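Local coordinates for protein enoyl-CoA hydratase/carnithine racemase (Magnetospirillum magneticum, PDB 4NEK) that probably shifts the double bond of unsaturated fatty acyl-CoA esters from the delta-3 to the delta-2 position, at residues G104-T108 / E136-S140; Y32-A36 / V79-F83; A97-A101 / G121-H125; D114-P120 / I173-G179; G12-M18 / N49-G55. All coordinates share one frame; numbering follows the deposited sequence.

Overall arrangement
The contacts trace a crotonase-type core. Contacts 5, 3 and 4 follow its main sheet: strand 50-54 of contact 5 borders strand 94-98 of contact 3, which borders strand 115-118 of contact 4. Contacts 3 and 4 are close, with centres about 9 Å apart. Helix 29-44 of contact 2 packs on contact 5, where Leu35 CD2 is 3.6 Å from Val16 CG1. Contact 1 lies about 14 Å from both contact 2 and contact 3, centre to centre. Its Ile105 packs on the Tyr32 hydroxyl, and Gly104 N bonds His125 O of contact 3. The start of helix 105-108 is where crotonase relatives form part of the oxyanion hole. Contacts 2 and 4 are farthest apart, about 24 Å between centres.

Contact 1 (G104-T108 / E136-S140); sequences GIGST and EAGSS
Thr108 and Ser139 bring the two backbones together, with their CA atoms 5.8 Å apart. Residues 136-139 make a type I' turn, and Gly138 is the N-cap of the helix that follows. Gly104 holds the N-cap position of helix 105-108. The turn is tied to itself: Glu136 O accepts both Ser139 N and Ser139 OG, the hydroxyl at 2.7 Å and in the carbonyl plane. A water joins the segments, donating to Thr108 O at 2.7 Å and to Ala137 O at 2.9 Å.

Thr108 carries the packing with two branches. Its OG1 faces Ala137 CB at 3.4 Å and makes a weak hydrogen bond back to Gly104 O. CG2 lies against Ser139 CB at 3.7 Å. The Glu136 chain runs extended beyond CG and crosses Ile105 at about a right angle. Its OE2 comes within 3.3 Å of Ile105 CB. Ile105 N is just as near, but its angle is too poor for a hydrogen bond. This side chain is poorly ordered.

Glu222 of a second subunit accepts from Gly138 N, so the turn also lies at a subunit interface. The chemistry implies a turn held by the Ser139 N-H and hydroxyl and linked to the helix by a water, with a buried carboxylate beside that helix's N-terminus.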
# COMPACT_ATOMS: atom_id res chain seq x y z
N GLY C 104 -8.76 -6.86 -23.58
CA GLY C 104 -10.11 -7.30 -23.77
C GLY C 104 -10.40 -8.52 -22.99
O GLY C 104 -10.30 -8.53 -21.77
N ILE C 105 -10.68 -9.60 -23.70
CA ILE C 105 -10.90 -10.91 -23.11
C ILE C 105 -9.66 -11.40 -22.35
O ILE C 105 -9.75 -12.13 -21.39
CB ILE C 105 -11.38 -11.91 -24.20
CG1 ILE C 105 -11.73 -13.26 -23.59
CG2 ILE C 105 -10.32 -12.12 -25.27
CD1 ILE C 105 -12.82 -13.20 -22.53
N GLY C 106 -8.48 -10.98 -22.77
CA GLY C 106 -7.28 -11.27 -22.04
C GLY C 106 -7.33 -10.76 -20.60
O GLY C 106 -6.74 -11.38 -19.73
N SER C 107 -8.03 -9.67 -20.36
CA SER C 107 -8.27 -9.22 -19.00
C SER C 107 -9.57 -9.75 -18.39
O SER C 107 -9.59 -10.10 -17.21
CB SER C 107 -8.30 -7.68 -18.92
OG SER C 107 -6.98 -7.18 -18.82
N THR C 108 -10.66 -9.76 -19.16
CA THR C 108 -12.00 -9.95 -18.57
C THR C 108 -12.26 -11.40 -18.25
O THR C 108 -13.20 -11.73 -17.54
CB THR C 108 -13.12 -9.48 -19.50
OG1 THR C 108 -13.02 -10.18 -20.74
CG2 THR C 108 -13.01 -7.98 -19.75
N GLU C 136 -17.77 -7.32 -21.85
CA GLU C 136 -18.21 -8.66 -22.00
C GLU C 136 -17.65 -9.48 -20.83
O GLU C 136 -16.97 -8.95 -19.90
CB GLU C 136 -17.55 -9.18 -23.27
CG GLU C 136 -16.06 -9.51 -23.02
CD GLU C 136 -15.17 -9.55 -24.26
OE1 GLU C 136 -15.68 -9.36 -25.39
OE2 GLU C 136 -13.95 -9.79 -24.10
N ALA C 137 -17.93 -10.77 -20.89
CA ALA C 137 -17.43 -11.74 -19.96
C ALA C 137 -17.77 -11.47 -18.48
O ALA C 137 -17.06 -11.97 -17.58
CB ALA C 137 -15.93 -11.93 -20.16
N GLY C 138 -18.82 -10.70 -18.24
CA GLY C 138 -19.26 -10.38 -16.87
C GLY C 138 -18.50 -9.26 -16.21
O GLY C 138 -18.67 -9.03 -15.01
N SER C 139 -17.64 -8.57 -16.96
CA SER C 139 -16.77 -7.57 -16.37
C SER C 139 -17.56 -6.41 -15.80
O SER C 139 -17.08 -5.78 -14.84
CB SER C 139 -15.72 -7.08 -17.36
OG SER C 139 -16.34 -6.71 -18.55
N SER C 140 -18.73 -6.10 -16.37
CA SER C 140 -19.60 -5.06 -15.82
C SER C 140 -20.02 -5.38 -14.39
O SER C 140 -20.39 -4.49 -13.65
CB SER C 140 -20.86 -4.87 -16.66
OG SER C 140 -21.76 -6.01 -16.55
O HOH W 1 -15.12 -10.71 -15.90

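Contact 2 (Y32-A36 / V79-F83); sequences YAALA and VADRF
Tyr32 leads the packing of helix 29-44 on helix 79-88. The short axes approach to 8.5 Å and run almost the same way, 27° apart. Ala80 CB sits over the centre of one face of the Tyr32 ring, 3.8 Å from the centroid. This is a CH-pi contact. Phe83 CD2 meets the edge of the same ring, near its plane, 3.7 Å from Tyr32 CD1. The two rings are oblique to each other, with planes at 49°. Closer to the backbone, Tyr32 CB rests on Val79 CG1 at 3.8 Å. The phenol end reaches past this interface, where OH bonds Asn64.

Ala33 meets the other branch of Val79: its CB is 3.9 Å from CG2. Leu35 works on Phe83. Its CB touches Phe83 CE1 at 3.6 Å, and its CD1 lies over one ring face, offset toward the rim, 4.2 Å from the centroid. Phe83 has CG anti to its own N (chi1 169°), which carries the ring across to Leu35. Ala36 closes the segment, its N facing Phe83 CD1 at 4.0 Å.

Around the pair, Leu27 touches Tyr32 and Trp72 touches Ala80. Phe83 also reaches Leu109. Leu35 packs on Val5 of strand 5-10 and on Val16 of strand 13-18, so helix 29-44 lies on this face of the main sheet, with helix 79-88 packed beside it.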
# COMPACT_ATOMS: atom_id res chain seq x y z
N TYR C 32 -11.05 -19.74 -30.05
CA TYR C 32 -12.17 -19.91 -29.13
C TYR C 32 -12.69 -21.32 -29.12
O TYR C 32 -13.02 -21.85 -28.08
CB TYR C 32 -13.33 -18.97 -29.46
CG TYR C 32 -13.06 -17.54 -29.10
CD1 TYR C 32 -12.85 -17.16 -27.78
CD2 TYR C 32 -13.00 -16.56 -30.07
CE1 TYR C 32 -12.60 -15.85 -27.44
CE2 TYR C 32 -12.78 -15.24 -29.75
CZ TYR C 32 -12.57 -14.89 -28.43
OH TYR C 32 -12.27 -13.58 -28.13
N ALA C 33 -12.82 -21.91 -30.29
CA ALA C 33 -13.41 -23.25 -30.39
C ALA C 33 -12.46 -24.26 -29.77
O ALA C 33 -12.87 -25.12 -29.02
CB ALA C 33 -13.71 -23.60 -31.84
N ALA C 34 -11.19 -24.19 -30.12
CA ALA C 34 -10.21 -25.09 -29.56
C ALA C 34 -10.12 -24.94 -28.04
O ALA C 34 -9.98 -25.91 -27.35
CB ALA C 34 -8.85 -24.86 -30.19
N LEU C 35 -10.22 -23.71 -27.55
CA LEU C 35 -10.17 -23.46 -26.11
C LEU C 35 -11.37 -24.02 -25.40
O LEU C 35 -11.24 -24.65 -24.38
CB LEU C 35 -10.09 -21.97 -25.80
CG LEU C 35 -8.79 -21.31 -26.23
CD1 LEU C 35 -8.91 -19.79 -26.24
CD2 LEU C 35 -7.68 -21.73 -25.33
N ALA C 36 -12.55 -23.81 -25.96
CA ALA C 36 -13.76 -24.37 -25.37
C ALA C 36 -13.67 -25.88 -25.35
O ALA C 36 -14.07 -26.54 -24.39
CB ALA C 36 -14.98 -23.93 -26.14
N VAL C 79 -19.13 -18.41 -30.64
CA VAL C 79 -18.11 -19.27 -30.16
C VAL C 79 -17.34 -18.57 -29.00
O VAL C 79 -16.90 -19.23 -28.05
CB VAL C 79 -17.22 -19.74 -31.34
CG1 VAL C 79 -16.29 -18.64 -31.84
CG2 VAL C 79 -16.42 -20.96 -30.97
N ALA C 80 -17.19 -17.26 -29.05
CA ALA C 80 -16.56 -16.55 -27.95
C ALA C 80 -17.40 -16.69 -26.69
O ALA C 80 -16.87 -16.93 -25.64
CB ALA C 80 -16.35 -15.09 -28.29
N ASP C 81 -18.70 -16.54 -26.83
CA ASP C 81 -19.62 -16.73 -25.73
C ASP C 81 -19.50 -18.16 -25.17
O ASP C 81 -19.44 -18.35 -23.97
CB ASP C 81 -21.03 -16.46 -26.25
CG ASP C 81 -22.13 -16.50 -25.15
OD1 ASP C 81 -21.88 -16.16 -23.98
OD2 ASP C 81 -23.29 -16.80 -25.50
N ARG C 82 -19.36 -19.15 -26.04
CA ARG C 82 -19.21 -20.54 -25.58
C ARG C 82 -17.95 -20.66 -24.70
O ARG C 82 -17.97 -21.27 -23.64
CB ARG C 82 -19.13 -21.52 -26.75
CG ARG C 82 -19.92 -22.84 -26.56
CD ARG C 82 -20.04 -23.83 -27.81
NE ARG C 82 -20.01 -23.18 -29.16
CZ ARG C 82 -21.03 -22.51 -29.74
NH1 ARG C 82 -22.21 -22.39 -29.13
NH2 ARG C 82 -20.86 -21.96 -30.96
N PHE C 83 -16.85 -20.11 -25.16
CA PHE C 83 -15.62 -20.21 -24.40
C PHE C 83 -15.75 -19.59 -23.01
O PHE C 83 -15.33 -20.16 -22.03
CB PHE C 83 -14.50 -19.50 -25.15
CG PHE C 83 -13.28 -19.32 -24.36
CD1 PHE C 83 -12.67 -20.41 -23.77
CD2 PHE C 83 -12.73 -18.08 -24.17
CE1 PHE C 83 -11.52 -20.27 -23.02
CE2 PHE C 83 -11.58 -17.92 -23.42
CZ PHE C 83 -10.97 -19.02 -22.85

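Contact 3 (A97-A101 / G121-H125); sequences AVRGA and GTRFH
Gly121 lies beside Gly100, with their carbonyl oxygens 4.2 Å apart. It leads into Thr122, which packs against residues 98-100. Thr122 OG1 comes to Arg99 CA at 3.3 Å and to Val98 O at 3.6 Å. Its hydrogen-bond partner is Ala119 O, just past strand 115-118. The methyl takes the other direction. CG2 lies anti to the Thr122 backbone N, and from there it meets Val98 CG2 at 4.0 Å, the two side chains crossing at about a right angle. The Thr122 CA also approaches Gly100 O, in a CA-H...O contact of 3.4 Å.

Arg123 makes the hydrogen bond of the contact. Its N donates to Gly100 O at 2.8 Å and is nearly straight, 173° at the hydrogen. The donor is tilted 30° from the carbonyl plane. Arg123 pairs with Ala101 in a parallel bridge, and its extended chain leads away from the segment 97-101.

Phe124 turns its ring back, so that CZ reaches Val98 CG2 at 4.4 Å. Thr122 CG2 sits over one face of that ring, toward the rim. Phe162 meets the Phe124 ring too, and Val164 and Ala167 of helix 164-169 add to the cover.

The direction from CA 98 to 101 is 79° from that of CA 121 to 124. Strand 94-98 belongs to the main sheet, while 101-103 and 123-125 form a small parallel sheet. The passage of the chain from strand 94-98 into 101-103 is consistent with the crotonase fold, which has two roughly perpendicular sheets.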
# COMPACT_ATOMS: atom_id res chain seq x y z
N ALA C 97 -1.38 -17.68 -16.10
CA ALA C 97 -0.14 -16.96 -16.01
C ALA C 97 -0.14 -15.99 -17.14
O ALA C 97 -0.16 -16.40 -18.29
CB ALA C 97 1.03 -17.92 -16.14
N VAL C 98 -0.13 -14.69 -16.83
CA VAL C 98 -0.21 -13.67 -17.84
C VAL C 98 1.03 -12.84 -17.93
O VAL C 98 1.78 -12.74 -16.98
CB VAL C 98 -1.41 -12.76 -17.57
CG1 VAL C 98 -2.66 -13.58 -17.38
CG2 VAL C 98 -1.24 -11.96 -16.31
N ARG C 99 1.23 -12.22 -19.08
CA ARG C 99 2.35 -11.32 -19.33
C ARG C 99 2.09 -10.51 -20.55
O ARG C 99 1.19 -10.82 -21.30
CB ARG C 99 3.64 -12.11 -19.55
CG ARG C 99 3.64 -12.87 -20.86
CD ARG C 99 4.47 -14.12 -20.80
NE ARG C 99 5.84 -13.79 -20.51
CZ ARG C 99 6.76 -14.65 -20.13
NH1 ARG C 99 6.51 -15.95 -20.02
NH2 ARG C 99 7.97 -14.20 -19.85
N GLY C 100 2.90 -9.48 -20.76
CA GLY C 100 2.73 -8.59 -21.91
C GLY C 100 1.30 -8.11 -22.05
O GLY C 100 0.69 -7.66 -21.08
N ALA C 101 0.73 -8.28 -23.23
CA ALA C 101 -0.64 -7.86 -23.46
C ALA C 101 -1.68 -8.77 -22.79
O ALA C 101 -1.61 -9.99 -22.91
CB ALA C 101 -0.92 -7.81 -24.92
N GLY C 121 6.03 -6.81 -16.75
CA GLY C 121 5.52 -5.86 -17.78
C GLY C 121 4.06 -5.99 -18.23
O GLY C 121 3.65 -5.40 -19.21
N THR C 122 3.22 -6.71 -17.50
CA THR C 122 1.87 -6.95 -18.01
C THR C 122 1.04 -5.68 -18.11
O THR C 122 1.04 -4.83 -17.20
CB THR C 122 1.13 -7.94 -17.14
OG1 THR C 122 1.94 -9.10 -16.94
CG2 THR C 122 -0.15 -8.35 -17.76
N ARG C 123 0.34 -5.55 -19.22
CA ARG C 123 -0.50 -4.38 -19.49
C ARG C 123 -1.96 -4.85 -19.65
O ARG C 123 -2.26 -5.64 -20.53
CB ARG C 123 -0.00 -3.73 -20.74
CG ARG C 123 -0.58 -2.39 -21.04
CD ARG C 123 0.04 -1.85 -22.34
NE ARG C 123 -0.77 -0.75 -22.82
CZ ARG C 123 -1.80 -0.84 -23.66
NH1 ARG C 123 -2.15 -2.00 -24.18
NH2 ARG C 123 -2.49 0.26 -23.99
N PHE C 124 -2.82 -4.41 -18.74
CA PHE C 124 -4.21 -4.83 -18.74
C PHE C 124 -5.04 -3.75 -19.40
O PHE C 124 -4.75 -2.56 -19.21
CB PHE C 124 -4.71 -5.02 -17.33
CG PHE C 124 -3.94 -6.04 -16.54
CD1 PHE C 124 -2.80 -5.66 -15.85
CD2 PHE C 124 -4.33 -7.37 -16.52
CE1 PHE C 124 -2.07 -6.60 -15.15
CE2 PHE C 124 -3.62 -8.31 -15.83
CZ PHE C 124 -2.49 -7.93 -15.13
N HIS C 125 -6.05 -4.12 -20.18
CA HIS C 125 -6.83 -3.09 -20.88
C HIS C 125 -8.17 -3.62 -21.28
O HIS C 125 -8.26 -4.69 -21.81
CB HIS C 125 -6.06 -2.64 -22.12
CG HIS C 125 -6.50 -1.33 -22.66
ND1 HIS C 125 -6.00 -0.82 -23.84
CD2 HIS C 125 -7.40 -0.43 -22.21
CE1 HIS C 125 -6.59 0.34 -24.10
NE2 HIS C 125 -7.42 0.61 -23.11

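Contact 4 (D114-P120 / I173-G179); sequences DLVYAAP and INGVVPG
Ala118 and Val176 pair in parallel where the main sheet of the crotonase fold takes up a short, weakly bonded last strand. Three backbone hydrogen bonds tie the segments. Asn174 N donates to Val116 O at 2.8 Å, Ala118 N to Gly175 O at 3.1 Å, and Val177 N to Ala118 O at 2.9 Å. Val116 O and Ala118 O thus each hold a backbone N-H of the partner.

Ile173 spans two residues of the facing strand. Its CG1 branch stands between its own N and carbonyl carbon (chi1 62°), and CD1 ends 3.9 Å from Ala118 CB. The other branch, CG2, touches Val116 CG1 at 3.7 Å, the side chains crossing at about a right angle. On the other face of the sheet, Tyr117 CD1 meets Val177 CG2 at 4.2 Å. Past the strand, Pro120 CD lies 3.2 Å from Val177 O, and the same atom is 4.0 Å from Val176 CG1.

Helix 164-169 covers Ile173 and Val176, while helix 179-194 covers Tyr117 and Val177. Other subunits come close: Asp114 OD1 bonds His149 of a third subunit, and Asn174 O bonds Arg151 of that same subunit. Pro120 packs on Phe162 of a fourth subunit. Strand 115-118 lies between 94-98, bonded through Val98, and 175-176, outermost within this chain, so it is interior to the parallel part of the crotonase sheet.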
# COMPACT_ATOMS: atom_id res chain seq x y z
N ASP C 114 -9.12 -18.92 -10.66
CA ASP C 114 -9.01 -19.11 -9.25
C ASP C 114 -7.71 -18.54 -8.76
O ASP C 114 -7.67 -17.95 -7.67
CB ASP C 114 -9.13 -20.55 -8.94
CG ASP C 114 -10.49 -21.11 -9.37
OD1 ASP C 114 -11.51 -20.75 -8.74
OD2 ASP C 114 -10.54 -21.88 -10.37
N LEU C 115 -6.67 -18.66 -9.56
CA LEU C 115 -5.40 -18.00 -9.28
C LEU C 115 -4.81 -17.46 -10.54
O LEU C 115 -4.85 -18.10 -11.56
CB LEU C 115 -4.38 -18.99 -8.72
CG LEU C 115 -4.72 -19.70 -7.43
CD1 LEU C 115 -3.70 -20.80 -7.15
CD2 LEU C 115 -4.76 -18.76 -6.25
N VAL C 116 -4.15 -16.33 -10.44
CA VAL C 116 -3.53 -15.66 -11.56
C VAL C 116 -2.23 -14.99 -11.17
O VAL C 116 -2.16 -14.30 -10.16
CB VAL C 116 -4.45 -14.54 -12.03
CG1 VAL C 116 -3.83 -13.86 -13.23
CG2 VAL C 116 -5.82 -15.05 -12.37
N TYR C 117 -1.18 -15.24 -11.93
CA TYR C 117 0.15 -14.63 -11.69
C TYR C 117 0.46 -13.89 -12.94
O TYR C 117 0.13 -14.35 -14.02
CB TYR C 117 1.23 -15.67 -11.40
CG TYR C 117 0.87 -16.44 -10.20
CD1 TYR C 117 1.20 -15.99 -8.91
CD2 TYR C 117 0.05 -17.58 -10.33
CE1 TYR C 117 0.75 -16.67 -7.78
CE2 TYR C 117 -0.39 -18.29 -9.21
CZ TYR C 117 -0.04 -17.84 -7.94
OH TYR C 117 -0.46 -18.60 -6.88
N ALA C 118 1.13 -12.76 -12.79
CA ALA C 118 1.47 -11.89 -13.89
C ALA C 118 2.91 -11.48 -13.89
O ALA C 118 3.51 -11.34 -12.83
CB ALA C 118 0.64 -10.63 -13.78
N ALA C 119 3.48 -11.28 -15.07
CA ALA C 119 4.86 -10.82 -15.18
C ALA C 119 4.91 -9.34 -15.01
O ALA C 119 3.91 -8.66 -15.24
CB ALA C 119 5.42 -11.18 -16.51
N PRO C 120 6.05 -8.80 -14.60
CA PRO C 120 6.26 -7.37 -14.37
C PRO C 120 5.79 -6.47 -15.50
O PRO C 120 5.14 -5.44 -15.23
CB PRO C 120 7.77 -7.27 -14.24
CG PRO C 120 8.14 -8.53 -13.59
CD PRO C 120 7.23 -9.57 -14.17
N ILE C 173 -5.22 -10.22 -9.63
CA ILE C 173 -4.13 -11.22 -9.71
C ILE C 173 -3.64 -11.46 -8.30
O ILE C 173 -3.79 -10.60 -7.45
CB ILE C 173 -2.92 -10.75 -10.56
CG1 ILE C 173 -2.27 -9.52 -9.94
CG2 ILE C 173 -3.35 -10.45 -11.97
CD1 ILE C 173 -1.12 -8.97 -10.77
N ASN C 174 -2.99 -12.59 -8.10
CA ASN C 174 -2.46 -12.91 -6.82
C ASN C 174 -1.11 -12.26 -6.63
O ASN C 174 -0.71 -12.00 -5.50
CB ASN C 174 -2.30 -14.40 -6.67
CG ASN C 174 -3.62 -15.11 -6.55
OD1 ASN C 174 -4.09 -15.39 -5.47
ND2 ASN C 174 -4.22 -15.37 -7.65
N GLY C 175 -0.34 -12.07 -7.70
CA GLY C 175 1.01 -11.61 -7.51
C GLY C 175 1.80 -11.47 -8.78
O GLY C 175 1.38 -11.89 -9.83
N VAL C 176 2.94 -10.81 -8.66
CA VAL C 176 3.78 -10.53 -9.76
C VAL C 176 4.99 -11.41 -9.67
O VAL C 176 5.59 -11.49 -8.65
CB VAL C 176 4.20 -9.08 -9.73
CG1 VAL C 176 5.13 -8.73 -10.90
CG2 VAL C 176 2.96 -8.21 -9.81
N VAL C 177 5.39 -12.02 -10.77
CA VAL C 177 6.50 -12.96 -10.81
C VAL C 177 7.32 -12.70 -12.06
O VAL C 177 6.77 -12.57 -13.13
CB VAL C 177 6.00 -14.39 -10.95
CG1 VAL C 177 7.16 -15.36 -10.95
CG2 VAL C 177 5.05 -14.72 -9.81
N PRO C 178 8.64 -12.57 -11.91
CA PRO C 178 9.58 -12.37 -13.04
C PRO C 178 9.32 -13.35 -14.17
O PRO C 178 9.09 -14.52 -13.93
CB PRO C 178 10.94 -12.65 -12.42
CG PRO C 178 10.77 -12.35 -10.95
CD PRO C 178 9.33 -12.61 -10.60
N GLY C 179 9.28 -12.85 -15.39
CA GLY C 179 8.91 -13.67 -16.55
C GLY C 179 9.64 -14.99 -16.66
O GLY C 179 9.04 -15.99 -16.98

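Contact 5 (G12-M18 / N49-G55); sequences GVQVVRM and NVFLILG
Val16 and Ile53 form one of five parallel bridges between strands 13-18 and 50-54, joined by helix 29-44 in a beta-alpha-beta unit. The backbone ladder starts at Gly12 O, which accepts Asn49 N at 2.7 Å and Val50 N at 3.1 Å. It continues through Gln14 N to Val50 O, Leu52 N to Gln14 O, Val16 N to Leu52 O and Leu54 N to Val16 O, and ends with Met18 N on Leu54 O at 3.0 Å.

On one face, Val13 CG1 packs on Leu52 CB at 3.9 Å and Val15 CG1 on Leu54 CD1 at 3.8 Å. Arg17 joins them at the far end. Its chain bends at chi3 (-64°), bringing one face of the guanidinium onto Leu54 CD1, 3.5 Å from NH2. On the other face of the sheet, Gln14 and Phe51 lie side by side and point the same way, Gln14 CB reaching Phe51 CD1 at 4.0 Å.

The next shell packs round these groups. Phe39 stacks on the Phe51 ring, and Leu35 packs on Val16, so helix 29-44 covers the Gln14 and Phe51 face. Strand 5-10 flanks 13-18, and strand 94-98 flanks 50-54.

Glu183 forms a salt bridge with Arg17 NH1. That same nitrogen donates to Gly55 O at 2.8 Å, the oxygen tilted 16° out of the guanidinium plane.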
# COMPACT_ATOMS: atom_id res chain seq x y z
N GLY C 12 -1.85 -34.35 -13.35
CA GLY C 12 -3.15 -33.86 -12.95
C GLY C 12 -3.53 -32.46 -13.43
O GLY C 12 -4.60 -31.95 -13.07
N VAL C 13 -2.66 -31.84 -14.23
CA VAL C 13 -2.83 -30.48 -14.68
C VAL C 13 -2.99 -30.45 -16.16
O VAL C 13 -2.13 -30.91 -16.89
CB VAL C 13 -1.60 -29.63 -14.34
CG1 VAL C 13 -1.78 -28.22 -14.83
CG2 VAL C 13 -1.34 -29.60 -12.84
N GLN C 14 -4.09 -29.88 -16.64
CA GLN C 14 -4.24 -29.69 -18.07
C GLN C 14 -3.77 -28.32 -18.51
O GLN C 14 -4.36 -27.32 -18.16
CB GLN C 14 -5.66 -29.83 -18.50
CG GLN C 14 -5.71 -29.79 -20.02
CD GLN C 14 -6.99 -30.33 -20.59
OE1 GLN C 14 -7.53 -31.32 -20.12
NE2 GLN C 14 -7.51 -29.65 -21.61
N VAL C 15 -2.68 -28.30 -19.26
CA VAL C 15 -2.08 -27.10 -19.72
C VAL C 15 -2.70 -26.73 -21.03
O VAL C 15 -2.84 -27.57 -21.91
CB VAL C 15 -0.60 -27.32 -19.96
CG1 VAL C 15 0.05 -26.04 -20.46
CG2 VAL C 15 0.07 -27.75 -18.67
N VAL C 16 -3.14 -25.49 -21.14
CA VAL C 16 -3.84 -24.99 -22.31
C VAL C 16 -3.14 -23.70 -22.70
O VAL C 16 -3.16 -22.76 -21.95
CB VAL C 16 -5.30 -24.68 -21.95
CG1 VAL C 16 -6.02 -24.12 -23.15
CG2 VAL C 16 -6.02 -25.95 -21.47
N ARG C 17 -2.47 -23.71 -23.83
CA ARG C 17 -1.61 -22.62 -24.20
C ARG C 17 -2.06 -21.97 -25.51
O ARG C 17 -2.29 -22.66 -26.49
CB ARG C 17 -0.18 -23.10 -24.38
CG ARG C 17 0.73 -21.92 -24.70
CD ARG C 17 2.12 -22.35 -25.10
NE ARG C 17 2.87 -23.02 -24.06
CZ ARG C 17 3.55 -22.41 -23.08
NH1 ARG C 17 3.61 -21.08 -22.99
NH2 ARG C 17 4.16 -23.12 -22.18
N MSE C 18 -2.22 -20.65 -25.52
CA MSE C 18 -2.54 -19.93 -26.73
C MSE C 18 -1.26 -19.74 -27.47
O MSE C 18 -0.25 -19.36 -26.88
CB MSE C 18 -3.20 -18.62 -26.43
CG MSE C 18 -4.55 -18.88 -25.75
SE MSE C 18 -5.34 -17.16 -25.11
CE MSE C 18 -4.27 -16.92 -23.44
N ASN C 49 -7.19 -32.62 -12.67
CA ASN C 49 -7.66 -31.97 -11.49
C ASN C 49 -7.71 -30.46 -11.58
O ASN C 49 -8.53 -29.85 -10.91
CB ASN C 49 -6.75 -32.31 -10.33
CG ASN C 49 -6.89 -33.75 -9.88
OD1 ASN C 49 -7.71 -34.51 -10.39
ND2 ASN C 49 -6.14 -34.11 -8.89
N VAL C 50 -6.86 -29.88 -12.43
CA VAL C 50 -6.70 -28.45 -12.49
C VAL C 50 -6.35 -28.05 -13.91
O VAL C 50 -5.63 -28.78 -14.57
CB VAL C 50 -5.54 -28.04 -11.57
CG1 VAL C 50 -5.27 -26.55 -11.63
CG2 VAL C 50 -5.86 -28.42 -10.15
N PHE C 51 -6.78 -26.86 -14.33
CA PHE C 51 -6.33 -26.24 -15.58
C PHE C 51 -5.28 -25.19 -15.35
O PHE C 51 -5.33 -24.45 -14.38
CB PHE C 51 -7.47 -25.53 -16.26
CG PHE C 51 -8.57 -26.44 -16.74
CD1 PHE C 51 -8.50 -26.99 -17.99
CD2 PHE C 51 -9.69 -26.68 -15.96
CE1 PHE C 51 -9.52 -27.82 -18.45
CE2 PHE C 51 -10.71 -27.49 -16.41
CZ PHE C 51 -10.62 -28.09 -17.64
N LEU C 52 -4.37 -25.09 -16.29
CA LEU C 52 -3.41 -24.01 -16.31
C LEU C 52 -3.40 -23.35 -17.69
O LEU C 52 -3.05 -23.97 -18.67
CB LEU C 52 -2.04 -24.54 -15.99
CG LEU C 52 -0.89 -23.57 -16.23
CD1 LEU C 52 -1.05 -22.37 -15.33
CD2 LEU C 52 0.43 -24.22 -15.90
N ILE C 53 -3.78 -22.08 -17.75
CA ILE C 53 -3.85 -21.36 -19.01
C ILE C 53 -2.68 -20.45 -19.18
O ILE C 53 -2.42 -19.63 -18.32
CB ILE C 53 -5.05 -20.43 -19.04
CG1 ILE C 53 -6.30 -21.19 -18.73
CG2 ILE C 53 -5.22 -19.80 -20.41
CD1 ILE C 53 -7.40 -20.22 -18.38
N LEU C 54 -2.04 -20.57 -20.33
CA LEU C 54 -0.81 -19.85 -20.64
C LEU C 54 -0.90 -19.16 -21.99
O LEU C 54 -1.72 -19.53 -22.83
CB LEU C 54 0.36 -20.83 -20.77
CG LEU C 54 0.58 -21.69 -19.53
CD1 LEU C 54 1.72 -22.69 -19.74
CD2 LEU C 54 0.88 -20.83 -18.34
N GLY C 55 -0.03 -18.19 -22.20
CA GLY C 55 0.11 -17.59 -23.51
C GLY C 55 1.45 -17.89 -24.14
O GLY C 55 2.04 -18.95 -23.94